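Local coordinates for protein alanine racemase (Actinobacillus succinogenes, PDB 3C3K) that adopts the two-lobed fold of periplasmic binding proteins, as in LacI-type regulators, and probably binds a small ligand between its lobes, at residues Phe22-Ala34 against Gln237-Leu251. Sequence-based numbering, arbitrary orientation.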
loop_
_atom_site.group_PDB
_atom_site.type_symbol
_atom_site.label_atom_id
_atom_site.label_comp_id
_atom_site.label_asym_id
_atom_site.label_seq_id
_atom_site.Cartn_x
_atom_site.Cartn_y
_atom_site.Cartn_z
ATOM N N PHE B 22 2.321 -6.200 0.446
ATOM C CA PHE B 22 2.083 -7.583 0.891
ATOM C C PHE B 22 1.122 -7.553 2.083
ATOM O O PHE B 22 0.175 -8.349 2.185
ATOM C CB PHE B 22 3.418 -8.230 1.336
ATOM C CG PHE B 22 3.259 -9.575 2.065
ATOM C CD1 PHE B 22 3.085 -10.741 1.339
ATOM C CD2 PHE B 22 3.283 -9.641 3.441
ATOM C CE1 PHE B 22 2.965 -11.963 1.978
ATOM C CE2 PHE B 22 3.157 -10.851 4.091
ATOM C CZ PHE B 22 3.001 -12.011 3.357
ATOM N N CYS B 23 1.353 -6.620 3.010
ATOM C CA CYS B 23 0.391 -6.505 4.118
ATOM C C CYS B 23 -1.000 -6.261 3.633
ATOM O O CYS B 23 -1.897 -6.856 4.154
ATOM C CB CYS B 23 0.775 -5.434 5.084
ATOM S SG CYS B 23 2.373 -5.854 5.838
ATOM N N ALA B 24 -1.197 -5.351 2.670
ATOM C CA ALA B 24 -2.513 -5.008 2.201
ATOM C C ALA B 24 -3.189 -6.217 1.617
ATOM O O ALA B 24 -4.397 -6.379 1.748
ATOM C CB ALA B 24 -2.449 -3.828 1.147
ATOM N N ALA B 25 -2.437 -7.050 0.921
ATOM C CA ALA B 25 -2.953 -8.272 0.335
ATOM C C ALA B 25 -3.309 -9.269 1.409
ATOM O O ALA B 25 -4.322 -9.927 1.305
ATOM C CB ALA B 25 -1.940 -8.931 -0.659
ATOM N N VAL B 26 -2.486 -9.404 2.450
ATOM C CA VAL B 26 -2.879 -10.321 3.542
ATOM C C VAL B 26 -4.134 -9.778 4.277
ATOM O O VAL B 26 -5.113 -10.506 4.526
ATOM C CB VAL B 26 -1.740 -10.539 4.544
ATOM C CG1 VAL B 26 -2.261 -11.458 5.670
ATOM C CG2 VAL B 26 -0.515 -11.199 3.831
ATOM N N VAL B 27 -4.148 -8.475 4.580
ATOM C CA VAL B 27 -5.357 -7.891 5.142
ATOM C C VAL B 27 -6.622 -8.134 4.341
ATOM O O VAL B 27 -7.684 -8.415 4.910
ATOM C CB VAL B 27 -5.172 -6.452 5.449
ATOM C CG1 VAL B 27 -6.460 -5.839 5.925
ATOM C CG2 VAL B 27 -4.104 -6.334 6.519
ATOM N N LYS B 28 -6.533 -8.004 3.027
ATOM C CA LYS B 28 -7.652 -8.278 2.206
ATOM C C LYS B 28 -8.264 -9.676 2.453
ATOM O O LYS B 28 -9.491 -9.830 2.505
ATOM C CB LYS B 28 -7.282 -8.120 0.713
ATOM C CG LYS B 28 -8.536 -8.126 -0.182
ATOM C CD LYS B 28 -8.202 -7.947 -1.696
ATOM C CE LYS B 28 -9.461 -8.164 -2.616
ATOM N NZ LYS B 28 -10.662 -7.559 -1.955
ATOM N N GLY B 29 -7.416 -10.700 2.552
ATOM C CA GLY B 29 -7.882 -12.061 2.764
ATOM C C GLY B 29 -8.417 -12.203 4.182
ATOM O O GLY B 29 -9.428 -12.865 4.420
ATOM N N ILE B 30 -7.754 -11.556 5.134
ATOM C CA ILE B 30 -8.269 -11.561 6.485
ATOM C C ILE B 30 -9.734 -11.077 6.462
ATOM O O ILE B 30 -10.625 -11.787 6.988
ATOM C CB ILE B 30 -7.377 -10.736 7.455
ATOM C CG1 ILE B 30 -6.116 -11.538 7.746
ATOM C CG2 ILE B 30 -8.081 -10.433 8.726
ATOM C CD1 ILE B 30 -4.971 -10.729 8.417
ATOM N N GLU B 31 -9.984 -9.903 5.848
ATOM C CA GLU B 31 -11.298 -9.270 5.849
ATOM C C GLU B 31 -12.323 -10.159 5.173
ATOM O O GLU B 31 -13.449 -10.256 5.615
ATOM C CB GLU B 31 -11.265 -7.972 5.061
ATOM C CG GLU B 31 -10.462 -6.864 5.663
ATOM C CD GLU B 31 -10.236 -5.692 4.680
ATOM O OE1 GLU B 31 -10.179 -5.893 3.422
ATOM O OE2 GLU B 31 -10.139 -4.569 5.199
ATOM N N LYS B 32 -11.926 -10.826 4.106
ATOM C CA LYS B 32 -12.891 -11.644 3.372
ATOM C C LYS B 32 -13.402 -12.738 4.260
ATOM O O LYS B 32 -14.578 -12.908 4.344
ATOM C CB LYS B 32 -12.276 -12.262 2.141
ATOM C CG LYS B 32 -12.379 -11.346 0.917
ATOM C CD LYS B 32 -11.527 -11.945 -0.169
ATOM C CE LYS B 32 -12.042 -13.381 -0.419
ATOM N NZ LYS B 32 -11.518 -13.920 -1.710
ATOM N N THR B 33 -12.507 -13.474 4.912
ATOM C CA THR B 33 -12.953 -14.565 5.789
ATOM C C THR B 33 -13.623 -14.086 7.036
ATOM O O THR B 33 -14.636 -14.653 7.407
ATOM C CB THR B 33 -11.893 -15.636 6.003
ATOM O OG1 THR B 33 -11.561 -16.152 4.700
ATOM C CG2 THR B 33 -12.425 -16.793 6.860
ATOM N N ALA B 34 -13.084 -13.041 7.674
ATOM C CA ALA B 34 -13.659 -12.530 8.927
ATOM C C ALA B 34 -15.088 -12.054 8.708
ATOM O O ALA B 34 -15.960 -12.402 9.499
ATOM C CB ALA B 34 -12.758 -11.421 9.562
ATOM N N GLN B 237 3.865 -15.143 -3.501
ATOM C CA GLN B 237 3.180 -15.721 -2.307
ATOM C C GLN B 237 1.656 -15.750 -2.511
ATOM O O GLN B 237 1.102 -14.854 -3.161
ATOM C CB GLN B 237 3.425 -14.879 -1.082
ATOM C CG GLN B 237 4.903 -14.827 -0.692
ATOM C CD GLN B 237 5.056 -14.570 0.769
ATOM O OE1 GLN B 237 4.382 -15.216 1.581
ATOM N NE2 GLN B 237 5.973 -13.638 1.143
ATOM N N PRO B 238 0.992 -16.743 -1.939
ATOM C CA PRO B 238 -0.463 -16.690 -2.026
ATOM C C PRO B 238 -1.034 -15.757 -0.935
ATOM O O PRO B 238 -1.650 -16.239 0.050
ATOM C CB PRO B 238 -0.873 -18.162 -1.785
ATOM C CG PRO B 238 0.188 -18.704 -0.907
ATOM C CD PRO B 238 1.478 -17.985 -1.279
ATOM N N SER B 239 -0.867 -14.451 -1.123
ATOM C CA SER B 239 -1.013 -13.503 -0.012
ATOM C C SER B 239 -2.414 -13.452 0.583
ATOM O O SER B 239 -2.570 -13.514 1.803
ATOM C CB SER B 239 -0.508 -12.132 -0.415
ATOM O OG SER B 239 0.903 -12.218 -0.656
ATOM N N GLU B 240 -3.421 -13.313 -0.270
ATOM C CA GLU B 240 -4.795 -13.427 0.175
ATOM C C GLU B 240 -5.142 -14.728 0.906
ATOM O O GLU B 240 -5.814 -14.676 1.934
ATOM C CB GLU B 240 -5.748 -13.198 -0.980
ATOM C CG GLU B 240 -7.106 -12.759 -0.547
ATOM C CD GLU B 240 -7.949 -12.244 -1.728
ATOM O OE1 GLU B 240 -7.531 -11.284 -2.406
ATOM O OE2 GLU B 240 -9.013 -12.831 -2.006
ATOM N N GLN B 241 -4.747 -15.880 0.360
ATOM C CA GLN B 241 -4.900 -17.199 1.033
ATOM C C GLN B 241 -4.215 -17.275 2.399
ATOM O O GLN B 241 -4.774 -17.836 3.317
ATOM C CB GLN B 241 -4.426 -18.373 0.135
ATOM C CG GLN B 241 -5.258 -18.523 -1.204
ATOM C CD GLN B 241 -5.071 -19.871 -1.953
ATOM O OE1 GLN B 241 -6.034 -20.439 -2.501
ATOM N NE2 GLN B 241 -3.829 -20.382 -1.983
ATOM N N ILE B 242 -3.023 -16.704 2.545
ATOM C CA ILE B 242 -2.425 -16.511 3.866
ATOM C C ILE B 242 -3.338 -15.819 4.874
ATOM O O ILE B 242 -3.514 -16.336 5.963
ATOM C CB ILE B 242 -1.036 -15.828 3.753
ATOM C CG1 ILE B 242 -0.072 -16.742 3.006
ATOM C CG2 ILE B 242 -0.433 -15.430 5.173
ATOM C CD1 ILE B 242 1.182 -16.041 2.676
ATOM N N GLY B 243 -3.918 -14.668 4.532
ATOM C CA GLY B 243 -4.892 -13.999 5.434
ATOM C C GLY B 243 -6.181 -14.804 5.653
ATOM O O GLY B 243 -6.686 -14.890 6.771
ATOM N N MET B 244 -6.735 -15.399 4.607
ATOM C CA MET B 244 -7.998 -16.138 4.803
ATOM C C MET B 244 -7.735 -17.313 5.764
ATOM O O MET B 244 -8.546 -17.591 6.666
ATOM C CB MET B 244 -8.515 -16.639 3.462
ATOM C CG MET B 244 -8.898 -15.566 2.456
ATOM S SD MET B 244 -9.419 -16.183 0.795
ATOM C CE MET B 244 -8.037 -17.040 0.408
ATOM N N LYS B 245 -6.567 -17.944 5.616
ATOM C CA LYS B 245 -6.229 -19.129 6.415
ATOM C C LYS B 245 -5.948 -18.702 7.830
ATOM O O LYS B 245 -6.343 -19.397 8.776
ATOM C CB LYS B 245 -5.063 -19.944 5.752
ATOM C CG LYS B 245 -4.644 -21.284 6.508
ATOM C CD LYS B 245 -5.864 -22.198 6.707
ATOM C CE LYS B 245 -5.607 -23.631 6.349
ATOM N NZ LYS B 245 -6.910 -24.408 6.249
ATOM N N ALA B 246 -5.294 -17.539 8.010
ATOM C CA ALA B 246 -5.018 -17.042 9.351
ATOM C C ALA B 246 -6.336 -16.891 10.107
ATOM O O ALA B 246 -6.496 -17.419 11.187
ATOM C CB ALA B 246 -4.144 -15.746 9.339
ATOM N N VAL B 247 -7.334 -16.290 9.486
ATOM C CA VAL B 247 -8.667 -16.200 10.097
ATOM C C VAL B 247 -9.287 -17.517 10.418
ATOM O O VAL B 247 -9.841 -17.670 11.535
ATOM C CB VAL B 247 -9.637 -15.338 9.252
ATOM C CG1 VAL B 247 -11.070 -15.355 9.857
ATOM C CG2 VAL B 247 -9.076 -13.953 9.170
ATOM N N SER B 248 -9.211 -18.454 9.469
ATOM C CA SER B 248 -9.655 -19.810 9.685
ATOM C C SER B 248 -9.059 -20.478 10.910
ATOM O O SER B 248 -9.785 -21.180 11.635
ATOM C CB SER B 248 -9.393 -20.693 8.470
ATOM O OG SER B 248 -10.493 -20.474 7.605
ATOM N N LEU B 249 -7.764 -20.240 11.122
ATOM C CA LEU B 249 -7.081 -20.768 12.291
ATOM C C LEU B 249 -7.536 -20.055 13.559
ATOM O O LEU B 249 -7.634 -20.695 14.665
ATOM C CB LEU B 249 -5.552 -20.715 12.112
ATOM C CG LEU B 249 -4.885 -21.509 10.965
ATOM C CD1 LEU B 249 -3.331 -21.295 10.942
ATOM C CD2 LEU B 249 -5.210 -22.955 11.141
ATOM N N LEU B 250 -7.802 -18.759 13.438
ATOM C CA LEU B 250 -8.262 -17.963 14.573
ATOM C C LEU B 250 -9.654 -18.410 14.961
ATOM O O LEU B 250 -10.000 -18.415 16.129
ATOM C CB LEU B 250 -8.305 -16.445 14.258
ATOM C CG LEU B 250 -8.306 -15.554 15.500
ATOM C CD1 LEU B 250 -6.899 -15.549 16.063
ATOM C CD2 LEU B 250 -8.714 -14.118 15.146
ATOM N N LEU B 251 -10.475 -18.736 13.972
ATOM C CA LEU B 251 -11.829 -19.250 14.250
ATOM C C LEU B 251 -11.862 -20.634 14.920
ATOM O O LEU B 251 -12.739 -20.911 15.738
ATOM C CB LEU B 251 -12.718 -19.203 12.987
ATOM C CG LEU B 251 -13.065 -17.826 12.384
ATOM C CD1 LEU B 251 -13.666 -17.982 10.938
ATOM C CD2 LEU B 251 -13.945 -16.910 13.293
#
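With CG anti to the backbone N (chi1 -157°) and an extended chain beyond it, E240 lays its carboxylate across the neighbouring helix, where K32, bent at chi3 (57°), swings its amine round to meet it. K32 NZ meets E240 OE2 at 2.7 Å in a salt bridge, coming nearly along the carboxylate's C-O axis, while the other oxygen, OE1, rests against the methylenes of K28. E240 thus acts as a knob among A25, K28, G29 and K32.

Beneath this ion pair the backbones come very close. G29 and G243 have no side chains to hold the helices apart, and the axes approach to 6.4 Å at a crossing angle of -43°. At the crossing, G29 CA donates a nearly straight CA-H...O contact to E240 O (3.4 Å), and M244 CG lies 3.4 Å from G29 O.

Apolar groups fill in along the seam: V247 sets CG2 against I30 CG2 (3.7 Å) and CG1 against T33 CG2 (3.6 Å). At the other end, S239 OG approaches the F22 ring obliquely, 3.3 Å from CD1. The Q237 side chain crosses that of F22 at about a right angle, its amide tilted from the ring plane; NE2, nearest CE1, hydrogen-bonds to D220 and to a glycerol probably from the crystallisation liquor. I30 and A34 also reach strands 9-15 and 39-45.

Such glycine-mediated, CA-H...O-assisted close packing here joins two sequence-distant helices flanking the parallel sheet of one α/β lobe in a periplasmic-binding-protein-like fold.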